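Local coordinates for putative methyl-accepting chemotaxis signal transduction protein (Campylobacter jejuni, PDB 6W3S), which probably acts as a chemotaxis receptor, with a Cache-type sensor domain that holds leucine in this crystal structure, at residues L136-I141 against D160-D165; N77-Y82 against Y131-L136. All blocks are in the same frame, centred on the assembly; numbering follows the deposited sequence. Where two conformers were deposited one is given.

Interaction 1 (L136-I141 against D160-D165). With LEU (leucine), chain C.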
# COMPACT_ATOMS: atom_id res chain seq x y z
N LEU A 136 -1.39 -0.79 -17.98
CA LEU A 136 0.03 -1.01 -18.17
C LEU A 136 0.52 -2.36 -17.66
O LEU A 136 1.71 -2.66 -17.75
CB LEU A 136 0.85 0.15 -17.61
CG LEU A 136 0.73 1.48 -18.36
CD1 LEU A 136 1.34 2.68 -17.66
CD2 LEU A 136 1.36 1.41 -19.74
N LYS A 137 -0.37 -3.16 -17.08
CA LYS A 137 -0.04 -4.55 -16.79
C LYS A 137 1.13 -4.63 -15.79
O LYS A 137 2.07 -5.43 -15.91
CB LYS A 137 0.24 -5.35 -18.06
CG LYS A 137 -0.88 -5.29 -19.09
CD LYS A 137 -2.16 -5.90 -18.58
CE LYS A 137 -3.16 -6.03 -19.72
NZ LYS A 137 -4.42 -6.63 -19.19
N GLN A 138 1.07 -3.75 -14.80
CA GLN A 138 1.92 -3.82 -13.60
C GLN A 138 1.05 -3.92 -12.37
O GLN A 138 -0.08 -3.45 -12.37
CB GLN A 138 2.80 -2.58 -13.49
CG GLN A 138 3.79 -2.48 -14.64
CD GLN A 138 4.72 -1.31 -14.50
OE1 GLN A 138 5.13 -0.97 -13.39
NE2 GLN A 138 5.03 -0.66 -15.62
N TYR A 139 1.58 -4.52 -11.30
CA TYR A 139 0.85 -4.60 -10.05
C TYR A 139 0.88 -3.21 -9.39
O TYR A 139 1.96 -2.59 -9.26
CB TYR A 139 1.43 -5.67 -9.15
CG TYR A 139 1.11 -7.04 -9.64
CD1 TYR A 139 -0.08 -7.64 -9.30
CD2 TYR A 139 1.96 -7.71 -10.52
CE1 TYR A 139 -0.45 -8.86 -9.83
CE2 TYR A 139 1.60 -8.93 -11.07
CZ TYR A 139 0.42 -9.50 -10.73
OH TYR A 139 0.07 -10.70 -11.33
N VAL A 140 -0.29 -2.77 -8.97
CA VAL A 140 -0.48 -1.44 -8.39
C VAL A 140 -1.32 -1.53 -7.13
O VAL A 140 -2.12 -2.44 -6.95
CB VAL A 140 -1.14 -0.48 -9.40
CG1 VAL A 140 -0.29 -0.31 -10.63
CG2 VAL A 140 -2.58 -0.87 -9.70
N ILE A 141 -1.17 -0.48 -6.32
CA ILE A 141 -2.12 -0.14 -5.28
C ILE A 141 -2.79 1.13 -5.78
O ILE A 141 -2.13 2.07 -6.21
CB ILE A 141 -1.43 0.08 -3.92
CG1 ILE A 141 -0.80 -1.21 -3.45
CG2 ILE A 141 -2.36 0.70 -2.93
CD1 ILE A 141 0.27 -1.03 -2.39
N ASP A 160 -2.73 5.23 -9.37
CA ASP A 160 -2.10 3.93 -9.30
C ASP A 160 -0.62 4.09 -9.00
O ASP A 160 0.13 4.70 -9.79
CB ASP A 160 -2.21 3.18 -10.64
CG ASP A 160 -3.60 2.81 -11.06
OD1 ASP A 160 -4.55 2.87 -10.25
OD2 ASP A 160 -3.74 2.40 -12.24
N ILE A 161 -0.19 3.48 -7.91
CA ILE A 161 1.20 3.47 -7.52
C ILE A 161 1.70 2.02 -7.61
O ILE A 161 1.07 1.13 -7.08
CB ILE A 161 1.38 3.99 -6.07
CG1 ILE A 161 0.74 5.38 -5.86
CG2 ILE A 161 2.85 3.97 -5.65
CD1 ILE A 161 1.32 6.48 -6.71
N PRO A 162 2.86 1.79 -8.29
CA PRO A 162 3.33 0.41 -8.32
C PRO A 162 3.52 -0.21 -6.94
O PRO A 162 4.11 0.40 -6.06
CB PRO A 162 4.68 0.52 -9.01
CG PRO A 162 4.55 1.74 -9.89
CD PRO A 162 3.73 2.69 -9.06
N SER A 163 2.98 -1.41 -6.73
CA SER A 163 3.18 -2.05 -5.46
C SER A 163 4.64 -2.31 -5.18
O SER A 163 5.04 -2.36 -4.00
CB SER A 163 2.30 -3.29 -5.35
OG SER A 163 2.48 -4.11 -6.46
N GLU A 164 5.43 -2.50 -6.23
CA GLU A 164 6.88 -2.71 -6.07
C GLU A 164 7.49 -1.53 -5.28
O GLU A 164 8.51 -1.70 -4.59
CB GLU A 164 7.55 -2.84 -7.44
CG GLU A 164 9.04 -3.14 -7.35
CD GLU A 164 9.74 -3.14 -8.67
OE1 GLU A 164 9.06 -3.38 -9.68
OE2 GLU A 164 10.99 -3.06 -8.68
N ASP A 165 6.90 -0.33 -5.36
CA ASP A 165 7.46 0.80 -4.62
C ASP A 165 7.42 0.55 -3.12
O ASP A 165 8.38 0.83 -2.39
CB ASP A 165 6.74 2.09 -4.94
CG ASP A 165 7.00 2.61 -6.35
OD1 ASP A 165 7.89 2.06 -7.04
OD2 ASP A 165 6.32 3.61 -6.70
N LEU C . -5.63 0.42 -12.69
CA LEU C . -7.03 0.71 -13.11
C LEU C . -7.69 -0.66 -13.32
O LEU C . -7.02 -1.61 -13.78
CB LEU C . -7.00 1.56 -14.36
CG LEU C . -8.34 2.18 -14.84
CD1 LEU C . -8.07 3.42 -15.68
CD2 LEU C . -9.13 1.15 -15.67
OXT LEU C . -8.91 -0.77 -13.10
O HOH W 1 4.62 -3.16 -8.98
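Tyr139, Val140 and Ile141 pair with Ile161, Pro162 and Ser163 where the strands of the 139-149/152-162 hairpin come together at the end far from its turn, in a largely buried part of the Cache sheet. The short segments run antiparallel but splay, at 125° between their directions. Ile141 and Ile161 form a hydrogen-bonded pair: Ile141 N gives to Ile161 O at 2.9 Å, and Ile161 N returns a nearly straight bond (179°) to Ile141 O at 2.9 Å. Their side chains lie on the sheet face covered by Phe32 of helix 4-48.

One step on, Val140 and Pro162 are a non-hydrogen-bonded pair whose side chains diverge. Tyr139 O closes the ladder by accepting Ser163 N at 3.0 Å, from above the carbonyl plane, just where the second strand gives way to helix 163-172. Ser163 OG, held between its own backbone N and carbonyl carbon (chi1 52°), lies 3.2 Å from Tyr139 O, at most a weak hydrogen bond. A water also donates to Tyr139 O at 2.7 Å and accepts from Glu164 N, tying the first turn of the helix to the hairpin.

On the ligand side, Val140 CG1 lies 4.0 Å from Asp160 CB, and the carboxylate beyond it receives the leucine ammonium, with Asp160 OD2 2.8 Å from N of the ligand. Asp160 OD1 is hydrogen-bonded to Thr142 and Tyr82, and OD2 also to Asn80. So many donors probably keep the carboxylate ionised and fix its orientation for the positively charged amino group.

Interaction 2 (N77-Y82 against Y131-L136); sequences NALNVY and YLDTVL. With LEU (leucine), chain C.
Asn80 and Asp133 carry the polar part of this contact, meeting from opposite directions. Asn80 ND2 gives a bent bond (142°) to Asp133 OD2 at 3.0 Å; the acceptor lies close to the amide plane, whereas the donor stands above the carboxylate plane. Leu136 N reaches the same oxygen at 2.7 Å from the opposite face, so OD2 is gripped on both sides. Val135 N bonds to OD1, completing an Asx turn, and the 133-136 turn thus folds around the carboxylate. With Asp133 CG anti to the backbone N (chi1 163°), the group faces Asn80 and the ligand.

The apolar part is small. Leu79 CD1 touches Leu136 CD1 at 3.7 Å, the two side chains lying obliquely across one another. Asn80 OD1 is buried against Leu136 CD1 and Val135 CG1 and has no polar partner in the model.

Around the leucine, both segments supply pocket walls. Its N is 2.8 Å from Asp133 OD1 and likewise 2.8 Å from Tyr131 OH, while its O accepts Thr134 N at 3.0 Å in an almost linear bond (176°). Tyr131 OH is also hydrogen-bonded to Thr142 OG1. That carboxylate oxygen of the ligand also sits at the edge of the Tyr131 ring, in its plane. The aliphatic end is received by Tyr82, with ligand CD1 centred over one ring face, 3.7 Å above the plane; Val135 CG2 flanks the ligand side chain.

Trp115 meets the Tyr82 ring edge-to-face. Within the sheet, strand 80-84 lies between strands 90-94 and 152-162, and Gln94 of the former touches Asn80, Val135 and Leu136, while strand 126-132 forms the outer edge beside strand 139-149.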
# COMPACT_ATOMS: atom_id res chain seq x y z
N ASN A 77 5.70 10.38 -9.89
CA ASN A 77 6.03 9.21 -10.71
C ASN A 77 5.00 8.09 -10.48
O ASN A 77 5.33 6.91 -10.32
CB ASN A 77 7.46 8.72 -10.49
CG ASN A 77 7.87 7.68 -11.49
OD1 ASN A 77 7.47 7.76 -12.64
ND2 ASN A 77 8.75 6.75 -11.09
N ALA A 78 3.72 8.46 -10.50
CA ALA A 78 2.67 7.45 -10.48
C ALA A 78 2.59 6.74 -11.83
O ALA A 78 3.09 7.22 -12.83
CB ALA A 78 1.33 8.08 -10.17
N LEU A 79 2.00 5.56 -11.85
CA LEU A 79 1.84 4.78 -13.07
C LEU A 79 0.69 5.33 -13.92
O LEU A 79 0.86 5.54 -15.11
CB LEU A 79 1.62 3.32 -12.72
CG LEU A 79 1.80 2.44 -13.95
CD1 LEU A 79 3.26 2.42 -14.48
CD2 LEU A 79 1.35 1.02 -13.64
N ASN A 80 -0.46 5.59 -13.29
CA ASN A 80 -1.65 6.11 -13.97
C ASN A 80 -2.34 7.05 -12.99
O ASN A 80 -2.34 6.79 -11.78
CB ASN A 80 -2.66 5.03 -14.29
CG ASN A 80 -2.10 3.97 -15.21
OD1 ASN A 80 -1.78 4.25 -16.37
ND2 ASN A 80 -2.12 2.73 -14.73
N VAL A 81 -2.92 8.12 -13.53
CA VAL A 81 -3.78 9.00 -12.75
C VAL A 81 -4.99 9.29 -13.66
O VAL A 81 -4.80 9.61 -14.83
CB VAL A 81 -3.06 10.29 -12.31
CG1 VAL A 81 -4.01 11.26 -11.62
CG2 VAL A 81 -1.81 10.03 -11.49
N TYR A 82 -6.20 9.22 -13.10
CA TYR A 82 -7.36 9.19 -13.97
C TYR A 82 -8.61 9.67 -13.23
O TYR A 82 -8.69 9.63 -12.01
CB TYR A 82 -7.57 7.76 -14.59
CG TYR A 82 -7.46 6.60 -13.61
CD1 TYR A 82 -6.21 6.01 -13.38
CD2 TYR A 82 -8.54 6.09 -12.92
CE1 TYR A 82 -6.07 4.94 -12.50
CE2 TYR A 82 -8.43 5.03 -12.04
CZ TYR A 82 -7.17 4.44 -11.85
OH TYR A 82 -7.08 3.37 -11.00
N TYR A 131 -3.13 -5.25 -7.17
CA TYR A 131 -3.74 -6.00 -8.27
C TYR A 131 -3.08 -5.59 -9.60
O TYR A 131 -2.37 -4.59 -9.66
CB TYR A 131 -5.26 -5.76 -8.36
CG TYR A 131 -5.60 -4.38 -8.81
CD1 TYR A 131 -5.66 -3.32 -7.89
CD2 TYR A 131 -5.94 -4.13 -10.12
CE1 TYR A 131 -5.86 -2.05 -8.33
CE2 TYR A 131 -6.17 -2.83 -10.56
CZ TYR A 131 -6.10 -1.80 -9.67
OH TYR A 131 -6.35 -0.53 -10.13
N LEU A 132 -3.31 -6.40 -10.63
CA LEU A 132 -2.75 -6.14 -11.93
C LEU A 132 -3.49 -5.09 -12.73
O LEU A 132 -4.62 -5.29 -13.14
CB LEU A 132 -2.68 -7.45 -12.71
CG LEU A 132 -1.87 -7.39 -14.01
CD1 LEU A 132 -0.40 -7.08 -13.75
CD2 LEU A 132 -2.04 -8.72 -14.75
N ASP A 133 -2.89 -3.91 -12.87
CA ASP A 133 -3.48 -2.84 -13.63
C ASP A 133 -3.76 -3.27 -15.07
O ASP A 133 -2.89 -3.84 -15.73
CB ASP A 133 -2.52 -1.65 -13.64
CG ASP A 133 -2.82 -0.65 -14.72
OD1 ASP A 133 -4.02 -0.27 -14.85
OD2 ASP A 133 -1.85 -0.19 -15.37
N THR A 134 -4.96 -2.96 -15.56
CA THR A 134 -5.33 -3.32 -16.91
C THR A 134 -4.69 -2.46 -18.01
O THR A 134 -4.58 -2.89 -19.19
CB THR A 134 -6.86 -3.36 -17.05
OG1 THR A 134 -7.46 -2.09 -16.84
CG2 THR A 134 -7.45 -4.34 -16.15
N VAL A 135 -4.23 -1.26 -17.65
CA VAL A 135 -3.67 -0.36 -18.66
C VAL A 135 -2.21 -0.73 -19.01
O VAL A 135 -1.86 -0.98 -20.16
CB VAL A 135 -3.79 1.12 -18.22
CG1 VAL A 135 -3.13 2.04 -19.25
CG2 VAL A 135 -5.24 1.52 -18.01
N LEU A 136 -1.39 -0.79 -17.98
CA LEU A 136 0.03 -1.01 -18.17
C LEU A 136 0.52 -2.36 -17.66
O LEU A 136 1.71 -2.66 -17.75
CB LEU A 136 0.85 0.15 -17.61
CG LEU A 136 0.73 1.48 -18.36
CD1 LEU A 136 1.34 2.68 -17.66
CD2 LEU A 136 1.36 1.41 -19.74
N LEU C . -5.63 0.42 -12.69
CA LEU C . -7.03 0.71 -13.11
C LEU C . -7.69 -0.66 -13.32
O LEU C . -7.02 -1.61 -13.78
CB LEU C . -7.00 1.56 -14.36
CG LEU C . -8.34 2.18 -14.84
CD1 LEU C . -8.07 3.42 -15.68
CD2 LEU C . -9.13 1.15 -15.67
OXT LEU C . -8.91 -0.77 -13.10

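Interactions 1 and 2 have centres about 6 Å apart, share Leu136 and belong to one sheet, in which strands 80-84, 152-162, 139-149 and 126-132 are consecutive neighbours. They are joined by Val140 N to Tyr131 O, 2.8 Å, between the backbones of adjacent strands, and by Tyr82 OH to Asp160 OD1, 2.7 Å, between pocket side chains. The bound leucine touches both: its ammonium is shared by Asp160 from interaction 1 and by Asp133 and Tyr131 from interaction 2. Of the two contacts, interaction 2 also meets its carboxylate (Thr134) and side chain (Tyr82, Val135); Trp115 NE1, outside both, is hydrogen-bonded to the ligand as well. Asn80 bridges the two aspartates.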